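Local atomic coordinates of diol-dehydratase (Roseburia inulinivorans, PDB entry 5I2A), a protein that probably dehydrates 1,2-propanediol as a B12-independent, glycyl-radical-type lyase. Residues Ala454-Met458 / Cys459-Glu463; Ala559-Ala562 / Asp563-Thr567. All coordinates share one frame; numbering follows the deposited sequence.

Contact 1 of 2, residues Ala454-Met458 / Cys459-Glu463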
loop_
_atom_site.group_PDB
_atom_site.type_symbol
_atom_site.label_atom_id
_atom_site.label_comp_id
_atom_site.label_asym_id
_atom_site.label_seq_id
_atom_site.Cartn_x
_atom_site.Cartn_y
_atom_site.Cartn_z
ATOM N N ALA A 454 6.658 -22.610 -1.535
ATOM C CA ALA A 454 6.378 -23.280 -2.809
ATOM C C ALA A 454 6.989 -24.665 -2.855
ATOM O O ALA A 454 7.902 -24.999 -2.089
ATOM C CB ALA A 454 6.900 -22.446 -4.026
ATOM N N PHE A 455 6.460 -25.460 -3.774
ATOM C CA PHE A 455 7.002 -26.764 -4.100
ATOM C C PHE A 455 7.600 -26.684 -5.507
ATOM O O PHE A 455 6.895 -26.337 -6.460
ATOM C CB PHE A 455 5.906 -27.831 -4.053
ATOM C CG PHE A 455 5.272 -28.031 -2.692
ATOM C CD1 PHE A 455 6.003 -27.877 -1.529
ATOM C CD2 PHE A 455 3.938 -28.415 -2.593
ATOM C CE1 PHE A 455 5.422 -28.092 -0.280
ATOM C CE2 PHE A 455 3.340 -28.624 -1.346
ATOM C CZ PHE A 455 4.084 -28.462 -0.191
ATOM N N PHE A 456 8.880 -27.012 -5.638
ATOM C CA PHE A 456 9.574 -26.948 -6.918
ATOM C C PHE A 456 10.009 -28.343 -7.354
ATOM O O PHE A 456 10.733 -29.028 -6.627
ATOM C CB PHE A 456 10.797 -26.024 -6.823
ATOM C CG PHE A 456 11.521 -25.804 -8.136
ATOM C CD1 PHE A 456 12.465 -26.719 -8.597
ATOM C CD2 PHE A 456 11.281 -24.660 -8.889
ATOM C CE1 PHE A 456 13.156 -26.494 -9.794
ATOM C CE2 PHE A 456 11.965 -24.428 -10.095
ATOM C CZ PHE A 456 12.902 -25.347 -10.543
ATOM N N ASN A 457 9.592 -28.738 -8.553
ATOM C CA ASN A 457 9.910 -30.064 -9.079
ATOM C C ASN A 457 11.226 -30.030 -9.860
ATOM O O ASN A 457 11.257 -29.571 -10.996
ATOM C CB ASN A 457 8.759 -30.564 -9.972
ATOM C CG ASN A 457 8.921 -32.025 -10.389
ATOM O OD1 ASN A 457 10.029 -32.558 -10.412
ATOM N ND2 ASN A 457 7.801 -32.678 -10.707
ATOM N N MET A 458 12.301 -30.526 -9.258
ATOM C CA MET A 458 13.613 -30.475 -9.902
ATOM C C MET A 458 13.698 -31.422 -11.102
ATOM O O MET A 458 14.608 -31.296 -11.908
ATOM C CB MET A 458 14.742 -30.797 -8.902
ATOM C CG MET A 458 14.776 -29.878 -7.665
ATOM S SD MET A 458 15.976 -30.407 -6.418
ATOM C CE MET A 458 17.442 -30.503 -7.420
ATOM N N CYS A 459 12.753 -32.349 -11.234
ATOM C CA CYS A 459 12.727 -33.218 -12.411
ATOM C C CYS A 459 12.167 -32.541 -13.673
ATOM O O CYS A 459 12.455 -32.976 -14.791
ATOM C CB CYS A 459 11.905 -34.484 -12.126
ATOM S SG CYS A 459 12.625 -35.568 -10.899
ATOM N N ARG A 460 11.331 -31.517 -13.514
ATOM C CA ARG A 460 10.732 -30.928 -14.711
ATOM C C ARG A 460 11.778 -30.180 -15.571
ATOM O O ARG A 460 11.774 -30.345 -16.788
ATOM C CB ARG A 460 9.543 -30.038 -14.348
ATOM C CG ARG A 460 8.339 -30.839 -13.800
ATOM C CD ARG A 460 7.124 -30.784 -14.758
ATOM N NE ARG A 460 7.408 -31.534 -15.956
ATOM C CZ ARG A 460 6.913 -31.318 -17.165
ATOM N NH1 ARG A 460 6.047 -30.340 -17.413
ATOM N NH2 ARG A 460 7.306 -32.118 -18.142
ATOM N N PRO A 461 12.692 -29.395 -14.949
ATOM C CA PRO A 461 13.791 -28.844 -15.749
ATOM C C PRO A 461 14.649 -29.913 -16.421
ATOM O O PRO A 461 15.186 -29.647 -17.495
ATOM C CB PRO A 461 14.616 -28.061 -14.715
ATOM C CG PRO A 461 13.596 -27.608 -13.732
ATOM C CD PRO A 461 12.712 -28.840 -13.585
ATOM N N LEU A 462 14.763 -31.093 -15.815
ATOM C CA LEU A 462 15.498 -32.192 -16.441
ATOM C C LEU A 462 14.769 -32.677 -17.701
ATOM O O LEU A 462 15.380 -32.868 -18.746
ATOM C CB LEU A 462 15.690 -33.360 -15.462
ATOM C CG LEU A 462 16.395 -34.595 -16.042
ATOM C CD1 LEU A 462 17.828 -34.268 -16.452
ATOM C CD2 LEU A 462 16.381 -35.743 -15.034
ATOM N N GLU A 463 13.466 -32.873 -17.593
ATOM C CA GLU A 463 12.658 -33.221 -18.758
ATOM C C GLU A 463 12.786 -32.171 -19.862
ATOM O O GLU A 463 12.798 -32.514 -21.038
ATOM C CB GLU A 463 11.196 -33.390 -18.375
ATOM C CG GLU A 463 10.920 -34.630 -17.551
ATOM C CD GLU A 463 9.433 -34.888 -17.392
ATOM O OE1 GLU A 463 8.791 -34.239 -16.541
ATOM O OE2 GLU A 463 8.901 -35.722 -18.138
#
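N457 turns the chain from strand 454-457 into helix 459-467 by spending both of its oxygens on the first turn. OD1 of its side chain accepts from C459 N at 2.9 Å, a capping bond that closes an Asx turn; the N-H...O angle is a bent 138°. The backbone oxygen does the second job: N457 O receives R460 N at 3.2 Å, the three-residue step of a beta turn. OD1 gets to the C459 backbone because a chi1 of -171° lays CG of N457 beside its own carbonyl carbon, and OD1 also lies 3.2 Å from C459 CB. ND2 bonds to T706, which should fix the amide's rotation and keep OD1 turned to the helix.

Within the helix, R460 NE donates to E463 OE1, three residues on, at 3.1 Å, in the guanidinium plane but from above the carboxylate, and R460 NH2 adds a weaker bond to the same oxygen in this salt bridge. R460 NH1 turns elsewhere, to the backbone oxygen of H151. The aliphatic base of the arginine is not idle: its CG sits 3.6 Å from N457 ND2 where the two side chains cross, and the guanidinium, its plane turned 63° from that of the amide, goes on to E463.

Packing completes the corner. P461 has no N-H to offer, and its CD comes within 3.1 Å of N457 O, while its CG meets F456 CZ obliquely at 4.0 Å. The residues that meet across the corner are all buried. Strand 454-457 runs between antiparallel strand 154-155 and parallel strand 548-556; M458 and L462 pack against helix 558-574, and P461 against M500 of helix 489-521.

Contact 2 of 2, residues Ala559-Ala562 / Asp563-Thr567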
loop_
_atom_site.group_PDB
_atom_site.type_symbol
_atom_site.label_atom_id
_atom_site.label_comp_id
_atom_site.label_asym_id
_atom_site.label_seq_id
_atom_site.Cartn_x
_atom_site.Cartn_y
_atom_site.Cartn_z
ATOM N N ALA A 559 17.192 -37.374 -5.413
ATOM C CA ALA A 559 17.615 -38.743 -5.751
ATOM C C ALA A 559 17.339 -39.057 -7.223
ATOM O O ALA A 559 18.193 -39.613 -7.918
ATOM C CB ALA A 559 16.915 -39.789 -4.842
ATOM N N ASN A 560 16.142 -38.707 -7.686
ATOM C CA ASN A 560 15.756 -38.979 -9.069
ATOM C C ASN A 560 16.693 -38.271 -10.041
ATOM O O ASN A 560 17.150 -38.870 -11.009
ATOM C CB ASN A 560 14.309 -38.554 -9.332
ATOM C CG ASN A 560 13.336 -39.182 -8.355
ATOM O OD1 ASN A 560 12.863 -38.524 -7.434
ATOM N ND2 ASN A 560 13.053 -40.470 -8.539
ATOM N N VAL A 561 16.993 -37.006 -9.757
ATOM C CA VAL A 561 17.876 -36.205 -10.603
ATOM C C VAL A 561 19.303 -36.759 -10.605
ATOM O O VAL A 561 19.915 -36.894 -11.655
ATOM C CB VAL A 561 17.895 -34.715 -10.156
ATOM C CG1 VAL A 561 18.999 -33.932 -10.864
ATOM C CG2 VAL A 561 16.548 -34.078 -10.406
ATOM N N ALA A 562 19.819 -37.100 -9.430
ATOM C CA ALA A 562 21.180 -37.604 -9.328
ATOM C C ALA A 562 21.349 -38.899 -10.116
ATOM O O ALA A 562 22.293 -39.047 -10.895
ATOM C CB ALA A 562 21.560 -37.833 -7.881
ATOM N N ASP A 563 20.440 -39.836 -9.888
ATOM C CA ASP A 563 20.498 -41.122 -10.560
ATOM C C ASP A 563 20.287 -40.956 -12.063
ATOM O O ASP A 563 20.953 -41.618 -12.863
ATOM C CB ASP A 563 19.466 -42.074 -9.976
ATOM C CG ASP A 563 19.870 -42.615 -8.604
ATOM O OD1 ASP A 563 21.084 -42.750 -8.334
ATOM O OD2 ASP A 563 18.966 -42.901 -7.799
ATOM N N SER A 564 19.365 -40.067 -12.436
ATOM C CA SER A 564 19.138 -39.732 -13.843
ATOM C C SER A 564 20.409 -39.233 -14.522
ATOM O O SER A 564 20.774 -39.704 -15.608
ATOM C CB SER A 564 18.033 -38.679 -13.982
ATOM O OG SER A 564 16.764 -39.257 -13.717
ATOM N N LEU A 565 21.083 -38.288 -13.876
ATOM C CA LEU A 565 22.314 -37.743 -14.423
ATOM C C LEU A 565 23.401 -38.818 -14.498
ATOM O O LEU A 565 24.186 -38.841 -15.442
ATOM C CB LEU A 565 22.805 -36.559 -13.591
ATOM C CG LEU A 565 21.931 -35.304 -13.595
ATOM C CD1 LEU A 565 22.490 -34.307 -12.616
ATOM C CD2 LEU A 565 21.854 -34.691 -14.993
ATOM N N TYR A 566 23.446 -39.698 -13.505
ATOM C CA TYR A 566 24.404 -40.794 -13.532
ATOM C C TYR A 566 24.149 -41.736 -14.725
ATOM O O TYR A 566 25.070 -42.100 -15.433
ATOM C CB TYR A 566 24.371 -41.575 -12.218
ATOM C CG TYR A 566 25.449 -42.630 -12.142
ATOM C CD1 TYR A 566 26.767 -42.285 -11.858
ATOM C CD2 TYR A 566 25.156 -43.965 -12.377
ATOM C CE1 TYR A 566 27.762 -43.246 -11.797
ATOM C CE2 TYR A 566 26.144 -44.933 -12.317
ATOM C CZ TYR A 566 27.442 -44.566 -12.027
ATOM O OH TYR A 566 28.421 -45.518 -11.976
ATOM N N THR A 567 22.898 -42.125 -14.932
ATOM C CA THR A 567 22.517 -42.892 -16.115
ATOM C C THR A 567 23.047 -42.259 -17.410
ATOM O O THR A 567 23.671 -42.922 -18.246
ATOM C CB THR A 567 21.006 -43.013 -16.224
ATOM O OG1 THR A 567 20.532 -43.936 -15.241
ATOM C CG2 THR A 567 20.588 -43.483 -17.629
#
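The carbonyl of N560 is a flat group used from both faces: S564 OG donates from above one face at 2.8 Å, 37° out of the plane, and S564 N comes in from the opposite face at 2.9 Å. This is the familiar alpha-helical device of a serine hydroxyl bonded to the carbonyl four residues back, alongside its own backbone bond. A chi1 of -73° brings OG beside the serine's backbone N and sets it over that oxygen, where it also takes a weak bond from D711 N. With alanine in place of S564, N560 O would probably keep its backbone donor but lose the grip on its second face, and D711 N its weak acceptor.

The neighbouring four-residue bonds are regular; D563 N reaches A559 O at 3.0 Å. The carboxylate of D563 folds back over the same turn but spends OD1 on the backbone N of Y656, while the N560 amide bonds outward to A720 and D711. On the apolar side, V561 and L565 point the same way, both touching helix 489-521, and V561 also A670 of helix 661-678. V561 CG1, carried forward by a chi1 of 170°, lies along the leucine, 3.9 Å from L565 CD1.

How the contacts relate
Contacts 1 and 2 show how a strand-to-helix corner and a regular helix turn can share one core: their centres are about 13 Å apart, yet they touch directly. L462 CD2 packs on S564 CB at 3.5 Å, C459 SG on N560 CB at 3.8 Å, and M458 O approaches V561 CG2 at 3.7 Å. Helix 558-574 follows closely on strand 548-556, the parallel neighbour of strand 454-457, and helix 489-521 packs against both contacts. The N560 side chain lies about 5 Å from a bound PEG, probably a crystallisation component. The predicted glycyl-radical residue, G817, belongs to neither contact and is unmodified here.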